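Local coordinates for uncharacterized protein (Pyrococcus abyssi, PDB 5IFF) that probably acts as a restriction DNA glycosylase, removing adenine bases from its recognition sequence, and binds nonspecific double-stranded DNA as a tetramer, at residues E92-A97 with F212-I217. The protein carries 2 engineered substitutions. Sequence-based numbering, arbitrary orientation.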
loop_
_atom_site.group_PDB
_atom_site.type_symbol
_atom_site.label_atom_id
_atom_site.label_comp_id
_atom_site.label_asym_id
_atom_site.label_seq_id
_atom_site.Cartn_x
_atom_site.Cartn_y
_atom_site.Cartn_z
ATOM N N GLU A 92 -13.598 37.730 -15.503
ATOM C CA GLU A 92 -14.177 36.920 -16.582
ATOM C C GLU A 92 -14.390 35.453 -16.154
ATOM O O GLU A 92 -15.362 34.820 -16.506
ATOM C CB GLU A 92 -13.272 36.944 -17.825
ATOM C CG GLU A 92 -13.280 38.274 -18.574
ATOM C CD GLU A 92 -14.625 38.588 -19.216
ATOM O OE1 GLU A 92 -15.108 37.781 -20.038
ATOM O OE2 GLU A 92 -15.202 39.645 -18.893
ATOM N N LEU A 93 -13.473 34.923 -15.395
ATOM C CA LEU A 93 -13.664 33.565 -14.917
ATOM C C LEU A 93 -14.806 33.485 -13.880
ATOM O O LEU A 93 -15.568 32.512 -13.857
ATOM C CB LEU A 93 -12.374 33.039 -14.317
ATOM C CG LEU A 93 -11.322 32.708 -15.366
ATOM C CD1 LEU A 93 -9.951 32.648 -14.720
ATOM C CD2 LEU A 93 -11.735 31.395 -16.013
ATOM N N LEU A 94 -14.894 34.484 -13.004
ATOM C CA LEU A 94 -16.011 34.508 -12.022
ATOM C C LEU A 94 -17.361 34.617 -12.736
ATOM O O LEU A 94 -18.367 33.968 -12.321
ATOM C CB LEU A 94 -15.821 35.647 -11.011
ATOM C CG LEU A 94 -14.634 35.466 -10.041
ATOM C CD1 LEU A 94 -14.490 36.753 -9.194
ATOM C CD2 LEU A 94 -14.815 34.255 -9.175
ATOM N N LYS A 95 -17.398 35.411 -13.797
ATOM C CA LYS A 95 -18.593 35.541 -14.639
ATOM C C LYS A 95 -18.981 34.211 -15.315
ATOM O O LYS A 95 -20.159 33.871 -15.428
ATOM C CB LYS A 95 -18.384 36.583 -15.728
ATOM C CG LYS A 95 -19.690 36.988 -16.430
ATOM C CD LYS A 95 -19.504 38.215 -17.355
ATOM C CE LYS A 95 -18.587 39.289 -16.750
ATOM N NZ LYS A 95 -18.911 40.711 -17.179
ATOM N N PHE A 96 -17.982 33.516 -15.827
ATOM C CA PHE A 96 -18.191 32.181 -16.402
ATOM C C PHE A 96 -18.826 31.230 -15.367
ATOM O O PHE A 96 -19.862 30.586 -15.639
ATOM C CB PHE A 96 -16.859 31.624 -16.917
ATOM C CG PHE A 96 -16.940 30.194 -17.431
ATOM C CD1 PHE A 96 -17.552 29.915 -18.653
ATOM C CD2 PHE A 96 -16.406 29.155 -16.690
ATOM C CE1 PHE A 96 -17.616 28.598 -19.153
ATOM C CE2 PHE A 96 -16.470 27.830 -17.171
ATOM C CZ PHE A 96 -17.083 27.561 -18.415
ATOM N N ALA A 97 -18.229 31.173 -14.177
ATOM C CA ALA A 97 -18.760 30.323 -13.127
ATOM C C ALA A 97 -20.205 30.661 -12.771
ATOM O O ALA A 97 -20.974 29.746 -12.438
ATOM C CB ALA A 97 -17.880 30.391 -11.893
ATOM N N PHE A 212 -11.667 30.344 -4.043
ATOM C CA PHE A 212 -10.227 30.559 -4.262
ATOM C C PHE A 212 -9.957 31.854 -5.050
ATOM O O PHE A 212 -9.145 32.691 -4.637
ATOM C CB PHE A 212 -9.626 29.379 -5.016
ATOM C CG PHE A 212 -8.223 29.639 -5.511
ATOM C CD1 PHE A 212 -7.199 29.931 -4.610
ATOM C CD2 PHE A 212 -7.957 29.631 -6.867
ATOM C CE1 PHE A 212 -5.909 30.181 -5.075
ATOM C CE2 PHE A 212 -6.666 29.878 -7.345
ATOM C CZ PHE A 212 -5.654 30.148 -6.451
ATOM N N LEU A 213 -10.621 32.002 -6.193
ATOM C CA LEU A 213 -10.440 33.215 -6.992
ATOM C C LEU A 213 -10.866 34.450 -6.223
ATOM O O LEU A 213 -10.152 35.436 -6.197
ATOM C CB LEU A 213 -11.222 33.140 -8.309
ATOM C CG LEU A 213 -10.726 32.041 -9.262
ATOM C CD1 LEU A 213 -11.653 31.929 -10.461
ATOM C CD2 LEU A 213 -9.244 32.347 -9.713
ATOM N N ARG A 214 -12.027 34.404 -5.560
ATOM C CA ARG A 214 -12.419 35.529 -4.733
ATOM C C ARG A 214 -11.347 35.877 -3.709
ATOM O O ARG A 214 -11.152 37.048 -3.406
ATOM C CB ARG A 214 -13.773 35.284 -4.006
ATOM C CG ARG A 214 -14.938 35.354 -4.971
ATOM C CD ARG A 214 -16.222 34.909 -4.290
ATOM N NE ARG A 214 -17.392 34.880 -5.165
ATOM C CZ ARG A 214 -18.532 34.256 -4.846
ATOM N NH1 ARG A 214 -18.646 33.556 -3.695
ATOM N NH2 ARG A 214 -19.550 34.310 -5.687
ATOM N N SER A 215 -10.635 34.876 -3.201
ATOM C CA SER A 215 -9.681 35.123 -2.122
ATOM C C SER A 215 -8.400 35.740 -2.665
ATOM O O SER A 215 -7.714 36.455 -1.937
ATOM C CB SER A 215 -9.333 33.826 -1.385
ATOM O OG SER A 215 -8.454 33.012 -2.154
ATOM N N ILE A 216 -8.055 35.444 -3.917
ATOM C CA ILE A 216 -6.820 36.058 -4.417
ATOM C C ILE A 216 -7.043 37.526 -4.884
ATOM O O ILE A 216 -6.124 38.301 -4.872
ATOM C CB ILE A 216 -6.175 35.255 -5.541
ATOM C CG1 ILE A 216 -7.006 35.309 -6.794
ATOM C CG2 ILE A 216 -5.896 33.793 -5.125
ATOM C CD1 ILE A 216 -6.348 34.481 -7.951
ATOM N N ILE A 217 -8.250 37.883 -5.298
ATOM C CA ILE A 217 -8.613 39.285 -5.471
ATOM C C ILE A 217 -8.412 40.067 -4.150
ATOM O O ILE A 217 -7.873 41.175 -4.146
ATOM C CB ILE A 217 -10.095 39.447 -5.862
ATOM C CG1 ILE A 217 -10.370 38.942 -7.262
ATOM C CG2 ILE A 217 -10.529 40.929 -5.792
ATOM C CD1 ILE A 217 -11.871 38.962 -7.491
#
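L94 of helix 87-99 faces L213 of helix 203-216 where the two helices run nearly antiparallel. The axes of the helical pieces 92-97 and 212-216 approach to 10.8 Å, at 152° between their N-to-C directions, and the facing CA atoms of L94 and L213 lie 7.6 Å apart. At this separation the backbones do not meet, and branched aliphatic side chains fill the gap without any hydrogen bond across it. L94 makes the largest share of the contact, through its two methyls. With CG anti to the carbonyl carbon (chi1 -68°), it reaches across and passes L213, which points in the opposite direction; CD2 of L94 settles 3.9 Å from CB of L213. The other methyl, CD1, meets CD1 of I217 tip to tip at 3.8 Å. Leucine suits this place because its fork serves two neighbours at once, while the long CG1-CD1 arm of I217 spans the distance from the last modelled residue of the chain. A single methyl of L213, CD1, lies 4.1 Å from both CB of L93 and CD2 of L94. This is antiparallel packing of the last helix, 203-216, on helix 87-99, within the group of helices 72-81, 87-99, 188-201 and 203-216 of this alpha/beta chain, about 21 Å from the bound DNA at the nearest atom. L93 also rests on L195 and K196 of helix 188-201, and F212, on another side of its helix, packs against S73, V76 and R77 of helix 72-81. At the margin, R214 brushes CD2 of L94 loosely, with its CG alone near, at 4.3 Å, a place where a long side chain can combine apolar contact with a charged end. Near the C-terminus of helix 203-216, OG of S215 donates a 2.6 Å hydrogen bond to F212 O, which also accepts from I216 N.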